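Local coordinates for regulatory protein BLAR1 (Bacillus licheniformis, PDB 1NRF), which serves as the extracellular penicillin-sensor domain of a membrane receptor, probably acylated by beta-lactam antibiotics so that their presence is signalled to the cytoplasm, at residues N18-D23 / D252-Y257; S57-A62 / A229-G234; Q102-A107 / T113-K118; K133-G138 / N171-K176. All coordinates share one frame; numbering follows the deposited sequence.

Contact 1. Residues N18-D23 / D252-Y257; sequences NVEYED and DKKGIY
The carboxylate of Glu22 receives the Lys254 ammonium at one oxygen, OE2, on the syn side, that of its partner oxygen OE1; OE1 itself makes a weak hydrogen bond with Tyr24 OH. The second flat group, the Glu20 carboxylate, turns its OE1 toward the same ammonium and has Thr48 OG1 as a further, weak hydrogen-bond partner. Lys254 NZ stands 2.5 Å from Glu22 OE2, a short salt-bridged hydrogen bond whose exact length should not be pressed at this resolution. From Lys254 NZ to Glu20 OE1 the separation is 3.9 Å, so this second bridge is long and mainly electrostatic. Glu22 and Lys254 meet head-on, whereas Glu20 runs alongside the lysine in the reverse sense. The side chains bridge the 11.2 Å between the CA atoms of Glu22 and Lys254, and bends at the second and third torsions of the lysine, the latter 71°, direct its ammonium to OE2. Glu20 OE1 and Glu22 OE2 lie 3.0 Å from each other; two acceptors this close would repel, and the lysine charge may offset that cost or one carboxylate may hold a proton. Glu20 and Glu22, two positions apart on an extended backbone, extend toward the same side. The backbones of both glutamates are hydrogen-bonded to strand 46-50, and Lys254 directly follows helix 239-253. The result is a surface salt-bridge network joining the region of the edge strand 18-21 to the residue after the C-terminal helix, in the sheet-bearing part of the penicillin-binding fold.

Contact 2. Residues S57-A62 / A229-G234; sequences SRFAPA and AVHIQG
Ala229 and Val230 bring strand 225-234 toward the place where His231 meets Phe59: Ala229 packs against helix 158-170, and Val230 against Ala247 of helix 239-253. His231 comes next and carries the contact. Its imidazole lies face to face on the Phe59 ring, with centroids 3.7 Å apart and planes only 11° from parallel. The rings overlap well but are slightly offset: His231 CE1 sits 3.4 Å above the Phe59 plane over the ring centre, and Phe59 CD1 in turn 3.6 Å above the middle of the imidazole. With CG trans to its own backbone nitrogen (chi1 178°), the histidine directs its ring from the strand toward segment 57-62, onto Phe59. The ring's other contacts hold its rotation: ND1 makes a weak hydrogen bond to Glu54 OE2, and Trp214 packs edge-to-face. The nearby Glu54 carboxylate may favour a protonated imidazole. Ile232 is directed at helix 239-253, alternating with its neighbours as strand residues do. Gln233 returns to the first side, its extended side chain crossing Phe59 at about a right angle. Phe59 belongs to the loop that runs into Ser63, by similarity the acylated serine, whose side chain is about 11 Å from that of His231. The stack thus ties a sheet strand to the loop before the SxxK motif of the penicillin-binding fold.

Contact 3. Residues Q102-A107 / T113-K118; sequences QDLFSA and TWYFQK
Two successive helices of the helical part of the penicillin-binding fold, 104-110 and 113-123, meet here, with Ala107 of the first set against Tyr115 and Phe116 of the second. The Ala107 methyl lies over the face of Tyr115 in a CH-pi contact, CB 3.9 Å from the ring centroid and 28° off the normal. Asp103 O, which accepts the helical bond from Ala107 N, also lies over that face, nearer the rim. Tyr115 reaches across because its CG is trans to the backbone nitrogen (chi1 -179°). Its hydroxyl comes close to the start of the first helix, yet its hydrogen bond is to Ser84 O, which fixes the phenol end. Gln102 packs by its aliphatic part, with CB 3.6 Å from Tyr115 CD2, while Trp114, which also borders Gln102, stacks on Tyr93 and bonds through NE1 to Trp98 O. On the other flank Leu104 CD1 meets Phe116 CE2 at 4.0 Å, the side chains crossing at about a right angle. Phe116 is itself covered: Tyr115 CD1 sits 3.9 Å above the centre of its ring. No hydrogen bond crosses between the segments, so apolar and aromatic packing holds the helix pair. Phe116 also touches Lys66, and its side chain is about 7 Å from that of Ser63; through Phe116 the second helix thus packs next to the probable SxxK acylation site.

Contact 4. Residues K133-G138 / N171-K176; sequences KSIHYG and NEFDFK
Ile135 and Phe173 face each other from two chain bends that follow helix ends, their CA atoms 6.9 Å apart; Schellman motifs with His136 and Asn171 as positive-phi residues terminate helices 125-134 and 158-170, and a type I turn runs from Asn171 to Asp174. Ile135 sets its CB and CG2 over one face of the Phe173 ring. Ile135 CG2 sits 3.7 Å above the Phe173 plane over the ring centre, a CH-pi contact inclined only 13° from the normal, and Ile135 CB comes within 3.6 Å of Phe173 CZ. The carbonyl reaches the same ring, Ile135 O lying 3.4 Å from Phe173 CZ. The side chains meet at about a right angle. With CG1 wedged between the backbone nitrogen and the carbonyl carbon (chi1 63°), Ile135 presents its CG2 branch to the aromatics while the longer branch leads away from them. That same methyl also meets Phe175, but at the ring edge, near its plane, with CG2 4.0 Å from Phe175 CZ. One methyl is therefore shared by a face and an edge. The face of Phe175 is used differently: Phe173 O lies 4.0 Å above its centre, which packs the turn against the ring that follows it. Ile135 further touches Phe68 of helix 66-76, Phe173 rests on Ile164 and Lys167 of helix 158-170, and Phe175 lies on Leu71 of helix 66-76 and Ile180 of helix 177-187, so the contact lies where the end of helix 125-134 meets these three helices.

Overall arrangement
The four contacts run from charged surface to aromatic interior. Contact 1 is a surface contact made of salt bridges, joining segments near the two ends of the chain. Contact 2 reaches the same sheet through strand 225-234, which precedes the helix used by contact 1, and relies on stacked rings. Contact 3 is the most buried and is held by aromatic and aliphatic packing between helices, on the far side of the chain's centre from contact 1. Contact 4 is partly buried and also apolar, but its partners are helix-ending loops. Contacts 2 and 4 touch, Pro61 CB lying 3.2 Å from Tyr137 OH. Contacts 2 and 3 approach the probable acylation site, whereas contacts 1 and 4 lie away from it.

Contact 1. Residues N18-D23 / D252-Y257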
# COMPACT_ATOMS: atom_id res chain seq x y z
N ASN A 18 18.43 -2.96 -13.35
CA ASN A 18 18.09 -2.94 -14.77
C ASN A 18 16.56 -3.04 -14.92
O ASN A 18 15.87 -3.57 -14.05
CB ASN A 18 18.80 -4.08 -15.52
CG ASN A 18 18.14 -5.43 -15.34
OD1 ASN A 18 17.20 -5.78 -16.06
ND2 ASN A 18 18.62 -6.21 -14.37
N VAL A 19 16.03 -2.50 -16.01
CA VAL A 19 14.60 -2.50 -16.24
C VAL A 19 14.15 -3.25 -17.49
O VAL A 19 14.84 -3.25 -18.51
CB VAL A 19 14.07 -1.04 -16.31
CG1 VAL A 19 12.57 -1.03 -16.54
CG2 VAL A 19 14.41 -0.32 -15.03
N GLU A 20 12.99 -3.89 -17.39
CA GLU A 20 12.40 -4.65 -18.49
C GLU A 20 10.96 -4.15 -18.67
O GLU A 20 10.30 -3.75 -17.71
CB GLU A 20 12.39 -6.14 -18.14
CG GLU A 20 11.85 -7.06 -19.22
CD GLU A 20 11.81 -8.51 -18.76
OE1 GLU A 20 11.03 -8.82 -17.83
OE2 GLU A 20 12.56 -9.34 -19.33
N TYR A 21 10.48 -4.17 -19.90
CA TYR A 21 9.13 -3.72 -20.16
C TYR A 21 8.28 -4.83 -20.75
O TYR A 21 8.76 -5.63 -21.56
CB TYR A 21 9.16 -2.52 -21.10
CG TYR A 21 9.78 -1.30 -20.47
CD1 TYR A 21 9.01 -0.43 -19.70
CD2 TYR A 21 11.15 -1.04 -20.60
CE1 TYR A 21 9.58 0.67 -19.07
CE2 TYR A 21 11.73 0.06 -19.97
CZ TYR A 21 10.94 0.91 -19.20
OH TYR A 21 11.50 1.99 -18.57
N GLU A 22 7.02 -4.90 -20.33
CA GLU A 22 6.10 -5.91 -20.83
C GLU A 22 4.71 -5.35 -21.00
O GLU A 22 4.39 -4.28 -20.47
CB GLU A 22 6.06 -7.12 -19.89
CG GLU A 22 7.32 -7.95 -19.96
CD GLU A 22 7.24 -9.18 -19.09
OE1 GLU A 22 6.26 -9.94 -19.22
OE2 GLU A 22 8.16 -9.38 -18.27
N ASP A 23 3.88 -6.07 -21.73
CA ASP A 23 2.52 -5.64 -21.99
C ASP A 23 1.51 -6.52 -21.26
O ASP A 23 1.47 -7.73 -21.47
CB ASP A 23 2.24 -5.67 -23.50
CG ASP A 23 0.93 -5.01 -23.86
OD1 ASP A 23 0.53 -5.08 -25.04
OD2 ASP A 23 0.29 -4.43 -22.96
N ASP A 252 0.34 -14.37 -11.15
CA ASP A 252 0.11 -15.77 -11.42
C ASP A 252 0.51 -16.11 -12.85
O ASP A 252 0.73 -17.28 -13.19
CB ASP A 252 -1.37 -16.09 -11.19
CG ASP A 252 -1.79 -17.41 -11.80
OD1 ASP A 252 -2.18 -17.43 -12.98
OD2 ASP A 252 -1.72 -18.43 -11.08
N LYS A 253 0.62 -15.08 -13.69
CA LYS A 253 1.01 -15.26 -15.08
C LYS A 253 2.51 -15.49 -15.20
O LYS A 253 2.97 -16.23 -16.07
CB LYS A 253 0.59 -14.03 -15.90
CG LYS A 253 0.81 -14.16 -17.39
CD LYS A 253 -0.03 -15.28 -17.98
CE LYS A 253 -0.02 -15.22 -19.50
NZ LYS A 253 -0.94 -16.22 -20.11
N LYS A 254 3.28 -14.85 -14.34
CA LYS A 254 4.73 -14.99 -14.35
C LYS A 254 5.15 -16.01 -13.31
O LYS A 254 6.30 -16.05 -12.90
CB LYS A 254 5.41 -13.65 -14.08
CG LYS A 254 4.97 -12.54 -15.02
CD LYS A 254 6.09 -11.54 -15.31
CE LYS A 254 7.16 -12.17 -16.20
NZ LYS A 254 8.25 -11.24 -16.58
N GLY A 255 4.20 -16.82 -12.87
CA GLY A 255 4.50 -17.85 -11.89
C GLY A 255 5.09 -17.41 -10.57
O GLY A 255 5.66 -18.22 -9.85
N ILE A 256 4.95 -16.13 -10.23
CA ILE A 256 5.49 -15.63 -8.95
C ILE A 256 4.58 -15.97 -7.78
O ILE A 256 5.06 -16.30 -6.69
CB ILE A 256 5.75 -14.10 -9.02
CG1 ILE A 256 6.86 -13.83 -10.05
CG2 ILE A 256 6.16 -13.57 -7.65
CD1 ILE A 256 7.06 -12.39 -10.42
N TYR A 257 3.27 -15.91 -7.99
CA TYR A 257 2.33 -16.27 -6.93
C TYR A 257 1.15 -17.04 -7.53
O TYR A 257 0.34 -16.48 -8.26
CB TYR A 257 1.82 -15.04 -6.18
CG TYR A 257 1.10 -15.45 -4.92
CD1 TYR A 257 1.79 -16.03 -3.86
CD2 TYR A 257 -0.29 -15.36 -4.82
CE1 TYR A 257 1.13 -16.53 -2.74
CE2 TYR A 257 -0.97 -15.86 -3.70
CZ TYR A 257 -0.25 -16.45 -2.67
OH TYR A 257 -0.90 -16.99 -1.57

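Contact 2. Residues S57-A62 / A229-G234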
# COMPACT_ATOMS: atom_id res chain seq x y z
N SER A 57 3.98 8.06 -12.59
CA SER A 57 3.10 9.17 -12.26
C SER A 57 2.67 8.96 -10.81
O SER A 57 2.42 7.83 -10.41
CB SER A 57 1.87 9.15 -13.16
OG SER A 57 2.26 9.29 -14.52
N ARG A 58 2.58 10.04 -10.05
CA ARG A 58 2.18 9.97 -8.65
C ARG A 58 0.68 10.14 -8.50
O ARG A 58 0.04 10.84 -9.28
CB ARG A 58 2.88 11.05 -7.83
CG ARG A 58 4.28 10.70 -7.42
CD ARG A 58 5.00 11.94 -6.98
NE ARG A 58 6.26 11.66 -6.29
CZ ARG A 58 7.28 12.50 -6.26
NH1 ARG A 58 7.19 13.66 -6.89
NH2 ARG A 58 8.38 12.19 -5.60
N PHE A 59 0.12 9.49 -7.49
CA PHE A 59 -1.30 9.56 -7.23
C PHE A 59 -1.49 9.56 -5.72
O PHE A 59 -0.55 9.26 -4.98
CB PHE A 59 -2.01 8.34 -7.82
CG PHE A 59 -1.67 8.10 -9.26
CD1 PHE A 59 -0.61 7.27 -9.60
CD2 PHE A 59 -2.41 8.70 -10.27
CE1 PHE A 59 -0.29 7.04 -10.93
CE2 PHE A 59 -2.10 8.47 -11.61
CZ PHE A 59 -1.03 7.64 -11.95
N ALA A 60 -2.69 9.90 -5.27
CA ALA A 60 -2.93 9.87 -3.84
C ALA A 60 -2.74 8.40 -3.43
O ALA A 60 -3.27 7.49 -4.07
CB ALA A 60 -4.35 10.34 -3.54
N PRO A 61 -1.98 8.16 -2.36
CA PRO A 61 -1.74 6.78 -1.90
C PRO A 61 -2.98 6.06 -1.34
O PRO A 61 -3.06 4.83 -1.41
CB PRO A 61 -0.65 6.96 -0.85
CG PRO A 61 -0.96 8.34 -0.29
CD PRO A 61 -1.25 9.14 -1.53
N ALA A 62 -3.92 6.82 -0.81
CA ALA A 62 -5.15 6.27 -0.23
C ALA A 62 -4.81 5.22 0.84
O ALA A 62 -3.78 5.32 1.51
CB ALA A 62 -6.02 5.66 -1.33
N ALA A 229 3.54 -3.25 -7.34
CA ALA A 229 2.60 -2.17 -7.16
C ALA A 229 1.81 -2.01 -8.45
O ALA A 229 2.38 -1.95 -9.54
CB ALA A 229 3.33 -0.87 -6.81
N VAL A 230 0.49 -1.97 -8.31
CA VAL A 230 -0.40 -1.80 -9.44
C VAL A 230 -1.28 -0.60 -9.15
O VAL A 230 -1.81 -0.47 -8.04
CB VAL A 230 -1.32 -3.03 -9.63
CG1 VAL A 230 -2.48 -2.68 -10.54
CG2 VAL A 230 -0.53 -4.18 -10.23
N HIS A 231 -1.42 0.30 -10.12
CA HIS A 231 -2.31 1.44 -9.94
C HIS A 231 -3.24 1.48 -11.14
O HIS A 231 -2.78 1.39 -12.28
CB HIS A 231 -1.55 2.76 -9.83
CG HIS A 231 -2.46 3.95 -9.70
ND1 HIS A 231 -3.04 4.56 -10.79
CD2 HIS A 231 -2.95 4.57 -8.61
CE1 HIS A 231 -3.85 5.51 -10.37
NE2 HIS A 231 -3.82 5.54 -9.05
N ILE A 232 -4.53 1.62 -10.88
CA ILE A 232 -5.53 1.63 -11.94
C ILE A 232 -6.50 2.81 -11.92
O ILE A 232 -6.60 3.56 -10.94
CB ILE A 232 -6.39 0.35 -11.92
CG1 ILE A 232 -7.21 0.31 -10.63
CG2 ILE A 232 -5.50 -0.88 -12.02
CD1 ILE A 232 -8.24 -0.82 -10.59
N GLN A 233 -7.23 2.96 -13.02
CA GLN A 233 -8.22 4.01 -13.18
C GLN A 233 -9.27 3.46 -14.14
O GLN A 233 -8.93 3.04 -15.25
CB GLN A 233 -7.59 5.27 -13.78
CG GLN A 233 -6.27 5.68 -13.17
CD GLN A 233 -5.67 6.91 -13.82
OE1 GLN A 233 -4.51 7.25 -13.58
NE2 GLN A 233 -6.45 7.58 -14.65
N GLY A 234 -10.53 3.45 -13.71
CA GLY A 234 -11.58 2.94 -14.56
C GLY A 234 -12.94 3.22 -13.97
O GLY A 234 -13.06 4.03 -13.04

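Contact 3. Residues Q102-A107 / T113-K118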
# COMPACT_ATOMS: atom_id res chain seq x y z
N GLN A 102 -12.41 -1.67 16.67
CA GLN A 102 -11.34 -2.02 15.77
C GLN A 102 -10.06 -2.44 16.45
O GLN A 102 -9.87 -2.26 17.65
CB GLN A 102 -11.05 -0.86 14.81
CG GLN A 102 -12.19 -0.57 13.86
CD GLN A 102 -12.42 -1.68 12.85
OE1 GLN A 102 -13.49 -1.76 12.24
NE2 GLN A 102 -11.42 -2.52 12.66
N ASP A 103 -9.18 -3.01 15.64
CA ASP A 103 -7.88 -3.49 16.08
C ASP A 103 -6.92 -3.06 14.98
O ASP A 103 -7.36 -2.78 13.87
CB ASP A 103 -7.94 -5.01 16.18
CG ASP A 103 -6.78 -5.58 16.95
OD1 ASP A 103 -6.72 -6.81 17.08
OD2 ASP A 103 -5.94 -4.79 17.43
N LEU A 104 -5.63 -2.98 15.27
CA LEU A 104 -4.67 -2.62 14.23
C LEU A 104 -4.85 -3.61 13.08
O LEU A 104 -4.99 -3.22 11.93
CB LEU A 104 -3.22 -2.70 14.74
CG LEU A 104 -2.13 -2.64 13.66
CD1 LEU A 104 -2.09 -1.25 13.02
CD2 LEU A 104 -0.79 -2.98 14.28
N PHE A 105 -4.86 -4.89 13.43
CA PHE A 105 -5.03 -5.97 12.46
C PHE A 105 -6.40 -5.98 11.78
O PHE A 105 -6.50 -6.34 10.60
CB PHE A 105 -4.79 -7.32 13.14
CG PHE A 105 -3.34 -7.68 13.26
CD1 PHE A 105 -2.41 -6.76 13.73
CD2 PHE A 105 -2.90 -8.95 12.88
CE1 PHE A 105 -1.05 -7.10 13.84
CE2 PHE A 105 -1.55 -9.30 12.99
CZ PHE A 105 -0.62 -8.37 13.47
N SER A 106 -7.45 -5.59 12.49
CA SER A 106 -8.78 -5.55 11.88
C SER A 106 -8.95 -4.29 11.02
O SER A 106 -9.60 -4.32 9.97
CB SER A 106 -9.88 -5.64 12.95
OG SER A 106 -9.97 -4.47 13.74
N ALA A 107 -8.34 -3.19 11.45
CA ALA A 107 -8.44 -1.93 10.73
C ALA A 107 -7.76 -2.01 9.36
O ALA A 107 -8.23 -1.41 8.40
CB ALA A 107 -7.82 -0.81 11.57
N THR A 113 -10.78 3.31 8.01
CA THR A 113 -10.13 4.61 7.97
C THR A 113 -10.10 5.38 9.27
O THR A 113 -9.05 5.92 9.63
CB THR A 113 -10.77 5.49 6.88
OG1 THR A 113 -10.59 4.85 5.60
CG2 THR A 113 -10.11 6.86 6.84
N TRP A 114 -11.23 5.44 9.99
CA TRP A 114 -11.26 6.20 11.24
C TRP A 114 -10.19 5.77 12.25
O TRP A 114 -9.69 6.60 13.01
CB TRP A 114 -12.65 6.16 11.90
CG TRP A 114 -13.13 4.82 12.42
CD1 TRP A 114 -14.06 4.01 11.84
CD2 TRP A 114 -12.78 4.19 13.67
NE1 TRP A 114 -14.32 2.93 12.65
CE2 TRP A 114 -13.55 3.02 13.78
CE3 TRP A 114 -11.89 4.52 14.70
CZ2 TRP A 114 -13.46 2.16 14.88
CZ3 TRP A 114 -11.80 3.67 15.81
CH2 TRP A 114 -12.59 2.50 15.89
N TYR A 115 -9.84 4.49 12.23
CA TYR A 115 -8.83 3.97 13.15
C TYR A 115 -7.46 4.63 12.98
O TYR A 115 -6.85 5.08 13.95
CB TYR A 115 -8.69 2.46 12.96
CG TYR A 115 -7.67 1.81 13.88
CD1 TYR A 115 -6.31 1.93 13.64
CD2 TYR A 115 -8.09 1.09 15.01
CE1 TYR A 115 -5.39 1.35 14.50
CE2 TYR A 115 -7.18 0.51 15.87
CZ TYR A 115 -5.84 0.64 15.61
OH TYR A 115 -4.93 0.05 16.47
N PHE A 116 -6.98 4.68 11.74
CA PHE A 116 -5.69 5.29 11.46
C PHE A 116 -5.76 6.80 11.53
O PHE A 116 -4.79 7.47 11.90
CB PHE A 116 -5.17 4.82 10.09
CG PHE A 116 -4.95 3.33 10.02
CD1 PHE A 116 -6.02 2.47 9.72
CD2 PHE A 116 -3.72 2.77 10.34
CE1 PHE A 116 -5.85 1.08 9.76
CE2 PHE A 116 -3.54 1.39 10.39
CZ PHE A 116 -4.61 0.54 10.10
N GLN A 117 -6.93 7.35 11.20
CA GLN A 117 -7.14 8.79 11.26
C GLN A 117 -6.99 9.29 12.70
O GLN A 117 -6.26 10.25 12.96
CB GLN A 117 -8.53 9.14 10.74
CG GLN A 117 -8.54 9.90 9.43
CD GLN A 117 -9.93 9.99 8.82
OE1 GLN A 117 -10.18 10.82 7.95
NE2 GLN A 117 -10.83 9.13 9.27
N LYS A 118 -7.68 8.64 13.62
CA LYS A 118 -7.60 9.05 15.01
C LYS A 118 -6.21 8.71 15.53
O LYS A 118 -5.80 9.16 16.61
CB LYS A 118 -8.69 8.35 15.84
CG LYS A 118 -10.12 8.66 15.35
CD LYS A 118 -11.19 8.57 16.47
CE LYS A 118 -11.39 7.15 17.01
NZ LYS A 118 -12.50 7.08 18.03

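Contact 4. Residues K133-G138 / N171-K176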
# COMPACT_ATOMS: atom_id res chain seq x y z
N LYS A 133 9.10 13.16 5.73
CA LYS A 133 10.43 13.57 5.31
C LYS A 133 11.44 12.52 5.74
O LYS A 133 12.35 12.20 4.98
CB LYS A 133 10.79 14.93 5.90
CG LYS A 133 10.12 16.10 5.21
CD LYS A 133 10.56 17.43 5.82
CE LYS A 133 9.86 18.60 5.14
NZ LYS A 133 10.29 19.93 5.67
N SER A 134 11.28 11.98 6.95
CA SER A 134 12.22 10.99 7.44
C SER A 134 12.29 9.74 6.55
O SER A 134 13.33 9.09 6.47
CB SER A 134 11.92 10.61 8.91
OG SER A 134 10.72 9.86 9.07
N ILE A 135 11.20 9.39 5.87
CA ILE A 135 11.23 8.22 5.00
C ILE A 135 11.07 8.61 3.53
O ILE A 135 10.93 7.74 2.67
CB ILE A 135 10.12 7.20 5.36
CG1 ILE A 135 8.74 7.83 5.14
CG2 ILE A 135 10.30 6.71 6.79
CD1 ILE A 135 7.58 6.86 5.30
N HIS A 136 11.13 9.92 3.28
CA HIS A 136 10.96 10.48 1.93
C HIS A 136 9.86 9.75 1.15
O HIS A 136 10.12 9.06 0.15
CB HIS A 136 12.29 10.46 1.16
CG HIS A 136 12.31 11.37 -0.03
ND1 HIS A 136 13.43 12.07 -0.42
CD2 HIS A 136 11.33 11.71 -0.91
CE1 HIS A 136 13.14 12.81 -1.48
NE2 HIS A 136 11.87 12.60 -1.80
N TYR A 137 8.63 9.92 1.61
CA TYR A 137 7.47 9.29 0.99
C TYR A 137 6.86 10.16 -0.11
O TYR A 137 6.24 11.19 0.17
CB TYR A 137 6.43 8.98 2.07
CG TYR A 137 5.28 8.12 1.60
CD1 TYR A 137 4.29 8.63 0.76
CD2 TYR A 137 5.15 6.81 2.04
CE1 TYR A 137 3.21 7.85 0.37
CE2 TYR A 137 4.07 6.02 1.66
CZ TYR A 137 3.10 6.55 0.83
OH TYR A 137 2.04 5.77 0.46
N GLY A 138 7.03 9.73 -1.35
CA GLY A 138 6.49 10.45 -2.48
C GLY A 138 6.89 11.91 -2.51
O GLY A 138 8.02 12.25 -2.23
N ASN A 171 14.14 -2.86 6.18
CA ASN A 171 14.32 -1.99 7.33
C ASN A 171 15.56 -1.10 7.18
O ASN A 171 16.38 -1.00 8.10
CB ASN A 171 14.43 -2.82 8.61
CG ASN A 171 14.27 -1.97 9.86
OD1 ASN A 171 14.58 -2.42 10.98
ND2 ASN A 171 13.79 -0.74 9.69
N GLU A 172 15.69 -0.46 6.03
CA GLU A 172 16.79 0.45 5.77
C GLU A 172 16.50 1.76 6.51
O GLU A 172 17.35 2.63 6.62
CB GLU A 172 16.93 0.71 4.27
CG GLU A 172 17.22 -0.55 3.47
CD GLU A 172 17.12 -0.34 1.96
OE1 GLU A 172 17.83 0.55 1.43
OE2 GLU A 172 16.34 -1.07 1.30
N PHE A 173 15.28 1.89 7.01
CA PHE A 173 14.85 3.07 7.76
C PHE A 173 15.20 2.89 9.24
O PHE A 173 14.96 3.77 10.06
CB PHE A 173 13.35 3.28 7.60
CG PHE A 173 12.96 3.78 6.24
CD1 PHE A 173 11.74 3.43 5.68
CD2 PHE A 173 13.80 4.63 5.54
CE1 PHE A 173 11.36 3.93 4.44
CE2 PHE A 173 13.44 5.14 4.29
CZ PHE A 173 12.21 4.79 3.74
N ASP A 174 15.76 1.73 9.56
CA ASP A 174 16.19 1.40 10.91
C ASP A 174 15.19 1.72 12.02
O ASP A 174 15.44 2.56 12.88
CB ASP A 174 17.52 2.09 11.20
CG ASP A 174 18.12 1.68 12.52
OD1 ASP A 174 18.02 0.48 12.87
OD2 ASP A 174 18.71 2.54 13.20
N PHE A 175 14.04 1.05 11.98
CA PHE A 175 13.01 1.22 13.00
C PHE A 175 13.14 0.01 13.91
O PHE A 175 13.80 -0.96 13.56
CB PHE A 175 11.62 1.24 12.36
CG PHE A 175 11.30 2.52 11.63
CD1 PHE A 175 11.38 3.75 12.29
CD2 PHE A 175 10.92 2.50 10.29
CE1 PHE A 175 11.09 4.93 11.62
CE2 PHE A 175 10.62 3.68 9.62
CZ PHE A 175 10.71 4.90 10.28
N LYS A 176 12.52 0.05 15.09
CA LYS A 176 12.60 -1.08 15.99
C LYS A 176 12.16 -2.34 15.23
O LYS A 176 11.09 -2.37 14.62
CB LYS A 176 11.73 -0.85 17.24
CG LYS A 176 12.27 0.25 18.16
CD LYS A 176 11.37 0.48 19.39
CE LYS A 176 10.04 1.13 19.01
NZ LYS A 176 9.07 1.24 20.16